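Local coordinates for protein Vlm2 (Streptomyces tsusimaensis, PDB 6ECB) that takes part in the nonribosomal synthesis of the depsipeptide valinomycin and is represented here by its thioesterase domain, which probably cyclises and releases the product, at residues S201-S205 / E206-D210; L191-A194 / K195-R199; P270-H273 / A274-L277; Q216-Q219 / L220-R224. One frame throughout, in Å; residues are numbered along the deposited sequence.

Contact 1: residues S201-S205 / E206-D210; sequences SAFLS and EDYLD
Ser-205 and Tyr-208 mark the beginning of helix 206-220: the serine is its N-cap, and the hydroxyl OG accepts from Tyr-208 N at 3.1 Å in a nearly straight bond (164°). A serine suits this place because its short side chain, with OG set between the backbone N and the carbonyl carbon (chi1 57°), reaches an amide that has no earlier helical turn to bond to. One residue further along, Leu-209 N bonds to Ser-205 O at 2.9 Å, the first regular helical bond. The Tyr-208 side chain points back over the preceding loop. Its CB sits 3.1 Å from Phe-203 O, the oxygen that accepts from Ser-205 N in the inverse gamma turn centred on Leu-204. CG stays close to the same carbonyl. Farther out, CD2 meets Leu-204 CD1 at 3.8 Å, and that methyl also reaches Leu-209 CB. Farther along, CZ, CE2 and CE1 come within 4.0 Å of Phe-203 CD1, the phenylalanine turning its edge to one face of the tyrosine: an edge-to-face pair with centroids 5.1 Å apart and planes at 63°. The hydroxyl at the tip leaves the contact and bonds to Glu-71 OE2 and Thr-50 OG1, so a phenol here can pack along its ring and still tie the young helix to the rest of the α/β-hydrolase fold. Leu-204 is buried against Ala-194 of helix 183-194, while Asp-207 leads away from the loop to a salt bridge with Arg-211. The aromatic pair closes at Phe-203 CD1, 3.7 Å from Tyr-208 CZ and offset toward the rim of the tyrosine ring.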
# COMPACT_ATOMS: atom_id res chain seq x y z
N SER A 201 12.02 -7.56 -11.47
CA SER A 201 12.22 -7.60 -12.92
C SER A 201 11.15 -8.41 -13.63
O SER A 201 10.94 -8.22 -14.84
CB SER A 201 13.60 -8.18 -13.23
OG SER A 201 13.67 -9.54 -12.86
N ALA A 202 10.45 -9.29 -12.92
CA ALA A 202 9.44 -10.14 -13.54
C ALA A 202 8.32 -9.30 -14.14
O ALA A 202 7.78 -9.64 -15.20
CB ALA A 202 8.88 -11.11 -12.51
N PHE A 203 7.95 -8.20 -13.47
CA PHE A 203 6.83 -7.40 -13.91
C PHE A 203 7.14 -5.94 -14.22
O PHE A 203 6.37 -5.31 -14.94
CB PHE A 203 5.72 -7.43 -12.85
CG PHE A 203 6.13 -6.86 -11.54
CD1 PHE A 203 5.99 -5.52 -11.28
CD2 PHE A 203 6.67 -7.68 -10.55
CE1 PHE A 203 6.36 -4.99 -10.06
CE2 PHE A 203 7.04 -7.15 -9.31
CZ PHE A 203 6.89 -5.80 -9.07
N LEU A 204 8.24 -5.38 -13.72
CA LEU A 204 8.47 -3.94 -13.85
C LEU A 204 9.17 -3.62 -15.18
O LEU A 204 10.34 -3.24 -15.26
CB LEU A 204 9.25 -3.42 -12.65
CG LEU A 204 9.48 -1.92 -12.51
CD1 LEU A 204 8.46 -1.09 -13.26
CD2 LEU A 204 9.47 -1.57 -11.04
N SER A 205 8.38 -3.73 -16.25
CA SER A 205 8.80 -3.42 -17.60
C SER A 205 8.56 -1.94 -17.92
O SER A 205 7.95 -1.21 -17.14
CB SER A 205 8.00 -4.26 -18.58
OG SER A 205 6.63 -4.01 -18.34
N GLU A 206 9.02 -1.52 -19.10
CA GLU A 206 8.73 -0.16 -19.57
C GLU A 206 7.23 0.09 -19.60
O GLU A 206 6.75 1.14 -19.15
CB GLU A 206 9.33 0.05 -20.95
CG GLU A 206 9.08 1.44 -21.51
CD GLU A 206 9.57 1.58 -22.94
OE1 GLU A 206 10.44 0.79 -23.35
OE2 GLU A 206 9.05 2.48 -23.65
N ASP A 207 6.47 -0.88 -20.09
CA ASP A 207 5.01 -0.75 -20.17
C ASP A 207 4.38 -0.69 -18.78
O ASP A 207 3.46 0.11 -18.54
CB ASP A 207 4.46 -1.93 -20.95
CG ASP A 207 3.00 -1.80 -21.22
OD1 ASP A 207 2.62 -0.87 -21.96
OD2 ASP A 207 2.23 -2.63 -20.67
N TYR A 208 4.81 -1.54 -17.86
CA TYR A 208 4.27 -1.52 -16.51
C TYR A 208 4.53 -0.17 -15.84
O TYR A 208 3.65 0.38 -15.16
CB TYR A 208 4.90 -2.64 -15.68
CG TYR A 208 4.31 -2.83 -14.32
CD1 TYR A 208 3.30 -3.76 -14.09
CD2 TYR A 208 4.75 -2.08 -13.24
CE1 TYR A 208 2.77 -3.94 -12.85
CE2 TYR A 208 4.23 -2.26 -12.00
CZ TYR A 208 3.23 -3.18 -11.81
OH TYR A 208 2.72 -3.33 -10.57
N LEU A 209 5.73 0.35 -16.00
CA LEU A 209 6.06 1.63 -15.38
C LEU A 209 5.16 2.74 -15.90
O LEU A 209 4.68 3.58 -15.14
CB LEU A 209 7.53 1.95 -15.64
CG LEU A 209 8.03 3.29 -15.13
CD1 LEU A 209 7.87 3.40 -13.62
CD2 LEU A 209 9.48 3.49 -15.55
N ASP A 210 4.96 2.77 -17.22
CA ASP A 210 4.06 3.75 -17.81
C ASP A 210 2.66 3.63 -17.23
O ASP A 210 2.03 4.63 -16.86
CB ASP A 210 4.04 3.56 -19.33
CG ASP A 210 3.26 4.65 -20.03
OD1 ASP A 210 3.73 5.81 -19.99
OD2 ASP A 210 2.18 4.35 -20.60

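Contact 2: residues L191-A194 / K195-R199; sequences LDRA and KNDPR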
# COMPACT_ATOMS: atom_id res chain seq x y z
N LEU A 191 14.10 1.91 -14.98
CA LEU A 191 14.14 0.62 -15.65
C LEU A 191 15.53 0.00 -15.54
O LEU A 191 15.67 -1.20 -15.30
CB LEU A 191 13.72 0.78 -17.11
CG LEU A 191 12.28 1.27 -17.31
CD1 LEU A 191 11.99 1.59 -18.77
CD2 LEU A 191 11.31 0.22 -16.81
N ASP A 192 16.57 0.82 -15.72
CA ASP A 192 17.94 0.34 -15.56
C ASP A 192 18.14 -0.29 -14.18
O ASP A 192 18.83 -1.32 -14.04
CB ASP A 192 18.90 1.50 -15.76
CG ASP A 192 19.04 1.91 -17.22
OD1 ASP A 192 18.59 1.16 -18.11
OD2 ASP A 192 19.62 2.99 -17.46
N ARG A 193 17.57 0.32 -13.15
CA ARG A 193 17.65 -0.21 -11.79
C ARG A 193 16.85 -1.49 -11.64
O ARG A 193 17.26 -2.40 -10.90
CB ARG A 193 17.17 0.86 -10.81
CG ARG A 193 16.72 0.35 -9.42
CD ARG A 193 17.87 -0.25 -8.59
NE ARG A 193 17.41 -0.70 -7.28
CZ ARG A 193 16.71 -1.81 -7.06
NH1 ARG A 193 16.38 -2.61 -8.07
NH2 ARG A 193 16.32 -2.13 -5.83
N ALA A 194 15.72 -1.61 -12.33
CA ALA A 194 14.81 -2.71 -12.06
C ALA A 194 15.08 -3.94 -12.91
O ALA A 194 14.71 -5.05 -12.51
CB ALA A 194 13.36 -2.27 -12.29
N LYS A 195 15.72 -3.77 -14.07
CA LYS A 195 15.61 -4.79 -15.11
C LYS A 195 16.34 -6.08 -14.77
O LYS A 195 16.02 -7.11 -15.36
CB LYS A 195 16.12 -4.24 -16.45
CG LYS A 195 17.57 -3.80 -16.48
CD LYS A 195 17.84 -3.02 -17.77
CE LYS A 195 19.30 -2.58 -17.91
NZ LYS A 195 19.45 -1.53 -18.97
N ASN A 196 17.30 -6.06 -13.85
CA ASN A 196 17.95 -7.29 -13.42
C ASN A 196 17.84 -7.50 -11.92
O ASN A 196 18.65 -8.23 -11.33
CB ASN A 196 19.42 -7.34 -13.84
CG ASN A 196 19.97 -8.77 -13.89
OD1 ASN A 196 19.28 -9.67 -14.35
ND2 ASN A 196 21.19 -8.97 -13.40
N ASP A 197 16.85 -6.87 -11.28
CA ASP A 197 16.61 -7.08 -9.86
C ASP A 197 15.54 -8.16 -9.74
O ASP A 197 14.39 -7.92 -10.14
CB ASP A 197 16.14 -5.79 -9.21
CG ASP A 197 15.66 -5.99 -7.78
OD1 ASP A 197 15.87 -7.08 -7.21
OD2 ASP A 197 15.06 -5.05 -7.23
N PRO A 198 15.86 -9.34 -9.20
CA PRO A 198 14.92 -10.47 -9.30
C PRO A 198 13.65 -10.28 -8.49
O PRO A 198 12.68 -11.02 -8.71
CB PRO A 198 15.75 -11.65 -8.78
CG PRO A 198 16.74 -11.02 -7.85
CD PRO A 198 17.08 -9.69 -8.45
N ARG A 199 13.63 -9.32 -7.58
CA ARG A 199 12.42 -9.04 -6.81
C ARG A 199 11.35 -8.37 -7.67
O ARG A 199 10.15 -8.54 -7.41
CB ARG A 199 12.76 -8.14 -5.61
CG ARG A 199 13.68 -8.79 -4.55
CD ARG A 199 14.31 -7.75 -3.62
NE ARG A 199 15.43 -7.03 -4.24
CZ ARG A 199 16.27 -6.21 -3.60
NH1 ARG A 199 16.13 -5.98 -2.30
NH2 ARG A 199 17.25 -5.61 -4.26
O HOH W 1 18.93 -4.34 -12.04
O HOH W 2 14.11 -4.21 -4.90
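The guanidinium of Arg-193 takes two partners at its edge, both in its plane: Asp-197 OD2, 2.9 Å from NH1, and water 2, which accepts from NH2 and donates to Asp-197 OD2. That same water lies over one face of the Arg-199 guanidinium, above its centre, while Asp-197 OD1 meets the edge of this second group at NE, 3.0 Å away. The two guanidinium planes are 21° apart, and each group binds a different oxygen of the one carboxylate. OD1 gives Arg-199 NE its syn lone pair; OD2 is approached by Arg-193 NH1 from above the carboxylate plane, 36° out of it. Arg-193 gets there because its chain bends at chi2 (65°), turning the head back over the end of helix 183-194.

The chain reverses here in a type I beta turn, Asp-197 N bonding to Ala-194 O at 3.1 Å. An Asx turn follows, with Asp-197 OD1 also accepting from Arg-199 N; aspartate suits the place because its short carboxylate reaches both the backbone and two arginines. Elsewhere in the contact the extended Lys-195 runs alongside Asp-192, NZ making a salt bridge to Asp-192 OD1 at 3.0 Å.

With three N-H donors and a water spread over its two oxygens, the Asp-197 carboxylate is probably kept ionised, its charge easing the closeness of the two arginines, with Glu-56 making a second salt bridge to Arg-199 NH1.

Contact 3: residues P270-H273 / A274-L277; sequences PGDH and ATML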
# COMPACT_ATOMS: atom_id res chain seq x y z
N PRO A 270 10.04 3.28 13.31
CA PRO A 270 11.11 4.18 12.84
C PRO A 270 10.92 4.57 11.38
O PRO A 270 10.11 4.02 10.64
CB PRO A 270 12.38 3.33 13.02
CG PRO A 270 11.91 1.95 12.76
CD PRO A 270 10.51 1.88 13.38
N GLY A 271 11.76 5.51 10.97
CA GLY A 271 11.73 6.00 9.61
C GLY A 271 10.80 7.18 9.46
O GLY A 271 10.30 7.76 10.43
N ASP A 272 10.56 7.54 8.21
CA ASP A 272 9.47 8.46 7.90
C ASP A 272 8.57 7.83 6.84
O ASP A 272 8.73 6.66 6.50
CB ASP A 272 10.00 9.82 7.48
CG ASP A 272 10.84 9.77 6.24
OD1 ASP A 272 10.44 9.07 5.27
OD2 ASP A 272 11.89 10.45 6.22
N HIS A 273 7.61 8.60 6.31
CA HIS A 273 6.51 7.98 5.58
C HIS A 273 7.01 7.18 4.38
O HIS A 273 6.46 6.11 4.06
CB HIS A 273 5.51 9.04 5.13
CG HIS A 273 4.26 8.49 4.51
ND1 HIS A 273 3.34 7.76 5.23
CD2 HIS A 273 3.77 8.57 3.25
CE1 HIS A 273 2.34 7.40 4.45
NE2 HIS A 273 2.57 7.89 3.24
N ALA A 274 8.01 7.70 3.68
CA ALA A 274 8.58 7.02 2.52
C ALA A 274 9.57 5.93 2.92
O ALA A 274 9.50 4.80 2.42
CB ALA A 274 9.27 8.05 1.62
N THR A 275 10.47 6.23 3.85
CA THR A 275 11.57 5.31 4.11
C THR A 275 11.20 4.16 5.05
O THR A 275 12.01 3.23 5.20
CB THR A 275 12.74 6.07 4.71
OG1 THR A 275 12.44 6.46 6.06
CG2 THR A 275 13.07 7.29 3.88
N MET A 276 10.02 4.20 5.67
CA MET A 276 9.66 3.10 6.57
C MET A 276 9.52 1.78 5.82
O MET A 276 9.64 0.72 6.45
CB MET A 276 8.34 3.40 7.29
CG MET A 276 7.23 3.74 6.32
SD MET A 276 5.61 3.64 7.08
CE MET A 276 5.40 1.89 7.25
N LEU A 277 9.26 1.80 4.51
CA LEU A 277 9.06 0.56 3.77
C LEU A 277 10.34 0.08 3.10
O LEU A 277 10.29 -0.89 2.34
CB LEU A 277 7.97 0.71 2.71
CG LEU A 277 6.56 0.84 3.31
CD1 LEU A 277 5.57 1.05 2.16
CD2 LEU A 277 6.22 -0.41 4.12
O HOH W 3 14.29 8.17 7.33
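Asp-272 and Thr-275 hold each other by a reciprocal pair of bonds. Asp-272 N donates to Thr-275 OG1 at 3.1 Å, almost perfectly straight at 175°, and Thr-275 N returns a bond to Asp-272 OD1 at 3.2 Å. A second, weak bond reaches OD1 from Ala-274 N. The aspartate can serve both amides because its CG is folded between the backbone N and the carbonyl carbon (chi1 61°), which keeps the carboxylate over the start of the 3-10 segment 275-277. Met-276 N bonds to Asp-272 O at 2.9 Å.

This is the close-packed side. A CB on Gly-271 would lie 3.2 Å from both Met-276 CA and Thr-275 OG1 and press on the carbonyl oxygen before it, so only a residue without a side chain fits comfortably. Pro-270 O is buried here with no partner, and Met-276 CG rests 3.4 Å from His-273 O. The outer side is looser: water 3 lies 2.8 Å from Thr-275 OG1 and gives Asp-272 OD2 only a weak bond.

With an alanine here in place of Asp-272, the amides of Thr-275 and Ala-274 would lose their side-chain acceptor, and the turn that carries His-273 would probably become more mobile. His-273 is probably the catalytic histidine of an α/β-hydrolase triad: ND1 bonds to Asp-138, and its side chain touches Ser-111.

The loop follows edge strand 264-268. Pro-270 and Thr-275 pack on His-281 of helix 281-293, while Met-276 reaches His-110 at the end of strand 105-110.

Contact 4: residues Q216-Q219 / L220-R224; sequences QMHQ and LMYSR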
# COMPACT_ATOMS: atom_id res chain seq x y z
N GLN A 216 -1.16 6.21 -11.10
CA GLN A 216 -0.80 6.98 -9.91
C GLN A 216 -1.31 8.41 -9.99
O GLN A 216 -1.92 8.91 -9.04
CB GLN A 216 0.72 6.97 -9.72
CG GLN A 216 1.16 7.72 -8.48
CD GLN A 216 2.67 7.72 -8.34
OE1 GLN A 216 3.39 7.91 -9.31
NE2 GLN A 216 3.16 7.47 -7.13
N MET A 217 -1.07 9.10 -11.11
CA MET A 217 -1.56 10.47 -11.26
C MET A 217 -3.07 10.52 -11.09
O MET A 217 -3.60 11.42 -10.44
CB MET A 217 -1.17 11.04 -12.63
CG MET A 217 -1.34 12.55 -12.73
SD MET A 217 -0.19 13.45 -11.65
CE MET A 217 1.27 12.44 -11.81
N HIS A 218 -3.77 9.54 -11.66
CA HIS A 218 -5.22 9.47 -11.52
C HIS A 218 -5.64 9.33 -10.06
O HIS A 218 -6.54 10.04 -9.59
CB HIS A 218 -5.75 8.29 -12.34
CG HIS A 218 -7.18 7.98 -12.08
ND1 HIS A 218 -8.21 8.74 -12.60
CD2 HIS A 218 -7.77 6.98 -11.38
CE1 HIS A 218 -9.37 8.24 -12.20
NE2 HIS A 218 -9.13 7.16 -11.47
N GLN A 219 -5.02 8.41 -9.34
CA GLN A 219 -5.45 8.14 -7.97
C GLN A 219 -4.99 9.23 -7.01
O GLN A 219 -5.62 9.44 -5.96
CB GLN A 219 -4.94 6.79 -7.52
CG GLN A 219 -5.55 5.64 -8.31
CD GLN A 219 -5.28 4.31 -7.71
OE1 GLN A 219 -4.12 3.92 -7.54
NE2 GLN A 219 -6.35 3.58 -7.37
N LEU A 220 -3.92 9.92 -7.35
CA LEU A 220 -3.53 11.09 -6.57
C LEU A 220 -4.57 12.19 -6.62
O LEU A 220 -4.53 13.09 -5.78
CB LEU A 220 -2.18 11.64 -7.05
CG LEU A 220 -0.98 10.77 -6.66
CD1 LEU A 220 0.28 11.31 -7.26
CD2 LEU A 220 -0.84 10.66 -5.12
N MET A 221 -5.50 12.18 -7.60
CA MET A 221 -6.57 13.14 -7.63
C MET A 221 -7.81 12.70 -6.87
O MET A 221 -8.78 13.46 -6.84
CB MET A 221 -6.98 13.44 -9.10
CG MET A 221 -5.85 13.85 -9.95
SD MET A 221 -6.45 14.22 -11.64
CE MET A 221 -4.94 13.99 -12.54
N TYR A 222 -7.83 11.52 -6.24
CA TYR A 222 -8.97 11.15 -5.39
C TYR A 222 -9.19 12.22 -4.33
O TYR A 222 -8.24 12.80 -3.80
CB TYR A 222 -8.73 9.82 -4.70
CG TYR A 222 -8.82 8.57 -5.55
CD1 TYR A 222 -9.40 8.58 -6.82
CD2 TYR A 222 -8.34 7.39 -5.06
CE1 TYR A 222 -9.48 7.39 -7.57
CE2 TYR A 222 -8.41 6.22 -5.77
CZ TYR A 222 -8.98 6.23 -7.03
OH TYR A 222 -9.01 5.01 -7.69
N SER A 223 -10.46 12.51 -4.05
CA SER A 223 -10.82 13.55 -3.09
C SER A 223 -10.61 13.06 -1.66
O SER A 223 -10.99 11.94 -1.30
CB SER A 223 -12.28 13.96 -3.30
OG SER A 223 -12.72 14.74 -2.21
N ARG A 224 -10.02 13.91 -0.81
CA ARG A 224 -9.85 13.54 0.60
C ARG A 224 -11.19 13.21 1.24
O ARG A 224 -11.29 12.29 2.07
CB ARG A 224 -9.17 14.69 1.35
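Tyr-222 OH has two partners: it accepts from Gln-219 NE2 at 3.0 Å, in a straight bond (168°) lying in the amide plane, and it is also hydrogen-bonded to Pro-84 O. The two side chains run alongside each other, pointing the same way. The tyrosine ring spreads over the glutamine backbone, with Gln-219 CA 3.9 Å from the ring centroid and almost exactly on its normal, a CH-pi contact, while Gln-219 CB lies over the same face. A long flat residue with a polar tip suits this place, since it can cover the backbone and still reach the amide. The other end of that amide is spoken for as well, Gln-219 OE1 accepting from Gly-48 N.

His-218 adds a second aromatic. The edge of Tyr-222 is turned to the imidazole face in an offset edge-to-face pair, with centroids 5.7 Å apart and planes at 78°, and His-218 NE2 shares Pro-84 O with the hydroxyl. A leucine in place of Tyr-222 has no hydroxyl, and Gln-219 NE2 would probably be left without its acceptor and freer to turn.

The backbone changes its pattern here: Leu-220 N bonds to Gln-216 O at 2.8 Å, one turn back, whereas Met-221 N bonds to His-218 O and only weakly to Met-217 O, and Tyr-222 N bonds to Gln-219 O. Met-217 CG touches Met-221 CE on the outside.

Gln-219 and Tyr-222 are wedged against Met-89 of helix 86-97 and Leu-112 of helix 112-126, while Gln-216, Met-217 and Leu-220 rest on Ile-162 of helix 157-165.

Contacts 1 and 2 form one continuous neighbourhood, with centres about 9 Å apart: contact 2 is the exit from helix 183-194 and contact 1 the entry into helix 206-220, joined where Leu-191 CD2 packs 3.7 Å from Ser-205 O. Contact 4 lies toward the far end of helix 206-220, its centre about 21 Å from that of contact 1. These helices come between strands 134-137 and 237-241, where thioesterases of this fold carry their lid. Contact 3 bears the probable catalytic histidine. Its centre is 21 to 24 Å from the other three, and its nearest atoms come within about 9 Å of contacts 2 and 4; Leu-220 of contact 4 lies near the probable triad without touching it.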